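Local coordinates for uncharacterized protein (Singapore grouper iridovirus, PDB 3RJ2) that binds histone H3 and may thereby act on host chromatin during infection, at residues G66-I69 / T70-H73; S125-A128 / A129-A132. One frame throughout, in Å; residues are numbered along the deposited sequence.

Contact 1. Residues G66-I69 / T70-H73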
loop_
_atom_site.group_PDB
_atom_site.type_symbol
_atom_site.label_atom_id
_atom_site.label_comp_id
_atom_site.label_asym_id
_atom_site.label_seq_id
_atom_site.Cartn_x
_atom_site.Cartn_y
_atom_site.Cartn_z
ATOM N N GLY A 66 -10.698 10.653 -5.458
ATOM C CA GLY A 66 -9.844 10.417 -4.300
ATOM C C GLY A 66 -10.566 9.855 -3.104
ATOM O O GLY A 66 -9.994 9.779 -2.026
ATOM N N ARG A 67 -11.818 9.455 -3.298
ATOM C CA ARG A 67 -12.651 8.956 -2.210
ATOM C C ARG A 67 -12.492 7.442 -1.978
ATOM O O ARG A 67 -12.346 6.663 -2.917
ATOM C CB ARG A 67 -14.133 9.298 -2.454
ATOM C CG ARG A 67 -14.499 10.795 -2.365
ATOM C CD ARG A 67 -16.035 10.998 -2.254
ATOM N NE ARG A 67 -16.505 12.183 -2.985
ATOM C CZ ARG A 67 -17.780 12.582 -3.057
ATOM N NH1 ARG A 67 -18.742 11.897 -2.438
ATOM N NH2 ARG A 67 -18.099 13.673 -3.749
ATOM N N TYR A 68 -12.550 7.051 -0.712
ATOM C CA TYR A 68 -12.476 5.654 -0.301
ATOM C C TYR A 68 -13.488 4.751 -1.017
ATOM O O TYR A 68 -14.686 5.065 -1.072
ATOM C CB TYR A 68 -12.702 5.569 1.208
ATOM C CG TYR A 68 -12.775 4.168 1.759
ATOM C CD1 TYR A 68 -14.003 3.533 1.955
ATOM C CD2 TYR A 68 -11.614 3.486 2.104
ATOM C CE1 TYR A 68 -14.067 2.232 2.463
ATOM C CE2 TYR A 68 -11.659 2.218 2.618
ATOM C CZ TYR A 68 -12.878 1.588 2.798
ATOM O OH TYR A 68 -12.885 0.315 3.319
ATOM N N ILE A 69 -13.006 3.626 -1.550
ATOM C CA ILE A 69 -13.897 2.593 -2.100
ATOM C C ILE A 69 -13.924 1.401 -1.164
ATOM O O ILE A 69 -14.993 0.914 -0.778
ATOM C CB ILE A 69 -13.432 2.054 -3.476
ATOM C CG1 ILE A 69 -13.315 3.178 -4.502
ATOM C CG2 ILE A 69 -14.395 0.961 -3.955
ATOM C CD1 ILE A 69 -12.492 2.801 -5.721
ATOM N N THR A 70 -12.738 0.906 -0.831
ATOM C CA THR A 70 -12.612 -0.318 -0.056
ATOM C C THR A 70 -11.154 -0.552 0.356
ATOM O O THR A 70 -10.240 0.041 -0.219
ATOM C CB THR A 70 -13.145 -1.533 -0.852
ATOM O OG1 THR A 70 -13.408 -2.619 0.038
ATOM C CG2 THR A 70 -12.164 -1.971 -1.939
ATOM N N HIS A 71 -10.959 -1.407 1.357
ATOM C CA HIS A 71 -9.625 -1.824 1.780
ATOM C C HIS A 71 -9.600 -3.311 2.110
ATOM O O HIS A 71 -10.656 -3.931 2.323
ATOM C CB HIS A 71 -9.143 -1.002 2.985
ATOM C CG HIS A 71 -9.808 -1.362 4.278
ATOM N ND1 HIS A 71 -11.066 -0.915 4.617
ATOM C CD2 HIS A 71 -9.385 -2.122 5.318
ATOM C CE1 HIS A 71 -11.394 -1.396 5.808
ATOM N NE2 HIS A 71 -10.391 -2.132 6.253
ATOM N N THR A 72 -8.393 -3.871 2.119
ATOM C CA THR A 72 -8.146 -5.228 2.585
ATOM C C THR A 72 -6.946 -5.143 3.535
ATOM O O THR A 72 -6.074 -4.291 3.358
ATOM C CB THR A 72 -7.825 -6.209 1.401
ATOM O OG1 THR A 72 -8.855 -6.145 0.407
ATOM C CG2 THR A 72 -7.733 -7.648 1.881
ATOM N N HIS A 73 -6.911 -6.005 4.543
ATOM C CA HIS A 73 -5.691 -6.191 5.341
ATOM C C HIS A 73 -4.956 -7.406 4.858
ATOM O O HIS A 73 -5.567 -8.446 4.599
ATOM C CB HIS A 73 -5.990 -6.384 6.826
ATOM C CG HIS A 73 -6.588 -5.186 7.475
ATOM N ND1 HIS A 73 -7.664 -5.266 8.329
ATOM C CD2 HIS A 73 -6.283 -3.875 7.373
ATOM C CE1 HIS A 73 -7.993 -4.052 8.733
ATOM N NE2 HIS A 73 -7.171 -3.188 8.166
#
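Tyr-68 lies along its own strand, and its hydroxyl OH meets ND1 of His-71 at 2.6 Å, a short hydrogen bond in which either residue could be the donor. Tyrosine and histidine suit this pairing, since the phenol is long enough to reach the imidazole and His-71 offers ND1 to the hydroxyl. The tight side of this contact is beneath the phenol. Thr-70 N sits 3.6 Å from the ring plane, over the ring centre, and the nearest carbon approach is Tyr-68 CZ to Thr-70 CA at 3.4 Å, so the ring is laid flat against the backbone. It gets there because CG is anti to the backbone N (chi1 175°), which swings the phenol forward over the next residues. The two rings meet edge against edge, planes 47° apart, neither lying over the other.

In a regular strand, residues three apart face opposite sides. Here a classic beta bulge adds a residue: Ile-69 and Thr-70 both face Phe-61 on strand 56-62, the partner strand of this hairpin, and both make backbone hydrogen bonds with Phe-61. The shift is consistent with Tyr-68 and His-71 ending on the same face. Ile-69 has the helix-like psi of -53° that lets the extra residue fit. The other side of the chain is looser. Ile-69 CG2 and Thr-70 CB are 4.2 Å apart, and both side chains also touch Pro-89, a setting that suits two beta-branched residues. Tyr-68 is largely exposed to solvent, though it and His-71 also touch Arg-58 and Thr-60.

Contact 2. Residues S125-A128 / A129-A132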
loop_
_atom_site.group_PDB
_atom_site.type_symbol
_atom_site.label_atom_id
_atom_site.label_comp_id
_atom_site.label_asym_id
_atom_site.label_seq_id
_atom_site.Cartn_x
_atom_site.Cartn_y
_atom_site.Cartn_z
ATOM N N SER A 125 6.323 13.033 9.211
ATOM C CA SER A 125 5.617 12.364 10.280
ATOM C C SER A 125 4.118 12.680 10.183
ATOM O O SER A 125 3.705 13.600 9.472
ATOM C CB SER A 125 6.181 12.803 11.626
ATOM O OG SER A 125 6.201 11.717 12.542
ATOM N N TYR A 126 3.314 11.911 10.899
ATOM C CA TYR A 126 1.876 12.040 10.871
ATOM C C TYR A 126 1.390 12.033 12.297
ATOM O O TYR A 126 1.745 11.139 13.054
ATOM C CB TYR A 126 1.244 10.830 10.173
ATOM C CG TYR A 126 1.472 10.764 8.686
ATOM C CD1 TYR A 126 0.525 11.259 7.805
ATOM C CD2 TYR A 126 2.629 10.185 8.160
ATOM C CE1 TYR A 126 0.718 11.209 6.429
ATOM C CE2 TYR A 126 2.836 10.126 6.773
ATOM C CZ TYR A 126 1.868 10.642 5.923
ATOM O OH TYR A 126 2.041 10.598 4.566
ATOM N N ASP A 127 0.567 13.014 12.661
ATOM C CA ASP A 127 -0.181 12.892 13.908
ATOM C C ASP A 127 -1.415 12.021 13.690
ATOM O O ASP A 127 -1.670 11.580 12.567
ATOM C CB ASP A 127 -0.462 14.256 14.579
ATOM C CG ASP A 127 -1.466 15.124 13.829
ATOM O OD1 ASP A 127 -2.263 14.631 12.993
ATOM O OD2 ASP A 127 -1.475 16.338 14.122
ATOM N N ALA A 128 -2.169 11.763 14.757
ATOM C CA ALA A 128 -3.333 10.886 14.682
ATOM C C ALA A 128 -4.300 11.316 13.578
ATOM O O ALA A 128 -4.815 10.458 12.855
ATOM C CB ALA A 128 -4.060 10.817 16.040
ATOM N N ALA A 129 -4.534 12.631 13.463
ATOM C CA ALA A 129 -5.480 13.202 12.487
ATOM C C ALA A 129 -4.997 13.103 11.040
ATOM O O ALA A 129 -5.765 12.747 10.153
ATOM C CB ALA A 129 -5.807 14.658 12.830
ATOM N N GLU A 130 -3.732 13.422 10.813
ATOM C CA GLU A 130 -3.128 13.305 9.479
ATOM C C GLU A 130 -3.065 11.836 9.045
ATOM O O GLU A 130 -3.246 11.514 7.874
ATOM C CB GLU A 130 -1.725 13.913 9.479
ATOM C CG GLU A 130 -1.694 15.425 9.761
ATOM C CD GLU A 130 -0.282 15.974 9.991
ATOM O OE1 GLU A 130 0.556 15.277 10.616
ATOM O OE2 GLU A 130 -0.014 17.115 9.551
ATOM N N PHE A 131 -2.821 10.945 10.001
ATOM C CA PHE A 131 -2.754 9.528 9.709
ATOM C C PHE A 131 -4.140 9.037 9.341
ATOM O O PHE A 131 -4.303 8.384 8.322
ATOM C CB PHE A 131 -2.201 8.728 10.893
ATOM C CG PHE A 131 -2.016 7.271 10.597
ATOM C CD1 PHE A 131 -0.813 6.802 10.077
ATOM C CD2 PHE A 131 -3.046 6.372 10.813
ATOM C CE1 PHE A 131 -0.635 5.454 9.796
ATOM C CE2 PHE A 131 -2.886 5.023 10.532
ATOM C CZ PHE A 131 -1.673 4.558 10.030
ATOM N N ALA A 132 -5.134 9.342 10.176
ATOM C CA ALA A 132 -6.518 8.928 9.907
ATOM C C ALA A 132 -7.017 9.370 8.527
ATOM O O ALA A 132 -7.701 8.607 7.819
ATOM C CB ALA A 132 -7.435 9.453 10.970
#
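The backbone runs extended through Ser-125 and Tyr-126, then at Ala-128 turns into the first turn of helix 128-136, with Asp-127 as its N-cap. Two amides enter the helical pattern here: Phe-131 N donates to Asp-127 O and Ala-132 N to Ala-128 O, both at 2.9 Å. Asp-127 and Glu-130 close a capping box, in which each side chain accepts from the other residue's backbone amide. Glu-130 N gives a nearly straight bond to Asp-127 OD1 (2.9 Å, 171°), approaching nearly along the C-O axis of the carboxylate. Asp suits the N-cap because its short chain, with chi1 at 70° placing CG between the backbone N and the carbonyl carbon, turns OD1 back over the first turn. Glu-130 has the longer reach needed in return: its extended chain brings OE1 to Asp-127 N, which meets it on the anti side.

Asp-127 OD1 and Glu-130 OE1 are 3.7 Å apart, and Arg-124 makes a weak, long ion pair with Glu-130; this charge and the helix N-terminus probably ease the acids' mutual repulsion. Small alanines at 128, 129 and 132 suit the exposed side of this turn. Inward, Phe-131 packs the first turn against Val-111 of strand 111-116 and loop residues Leu-105 and Pro-108, and meets His-98 of strand 94-98 edge-to-face. Tyr-126 packs the residues before the helix onto Val-111 and His-114. Large rings suit these buried places, and the two residues touch at their bases, Tyr-126 CB lying 4.1 Å from Phe-131 CB.

In the fold
Contact 1 and contact 2 lie far apart in sequence and do not touch: they are about 17 Å apart between centres and about 9 Å between nearest atoms. Residues 66-73 lie on and just before strand 68-75, one outermost strand of the six-stranded mixed sheet, whereas residues 125-132 come after strand 120-123, the outermost strand at the other end, and form the approach to, and first turn of, helix 128-136. Strands 94-98 and 111-116 of the same sheet supply packing partners to contact 2, while strand 56-62 pairs with contact 1. One contact thus shapes a sheet edge and the other starts a helix. The histone H3 site cannot be located from these two contacts.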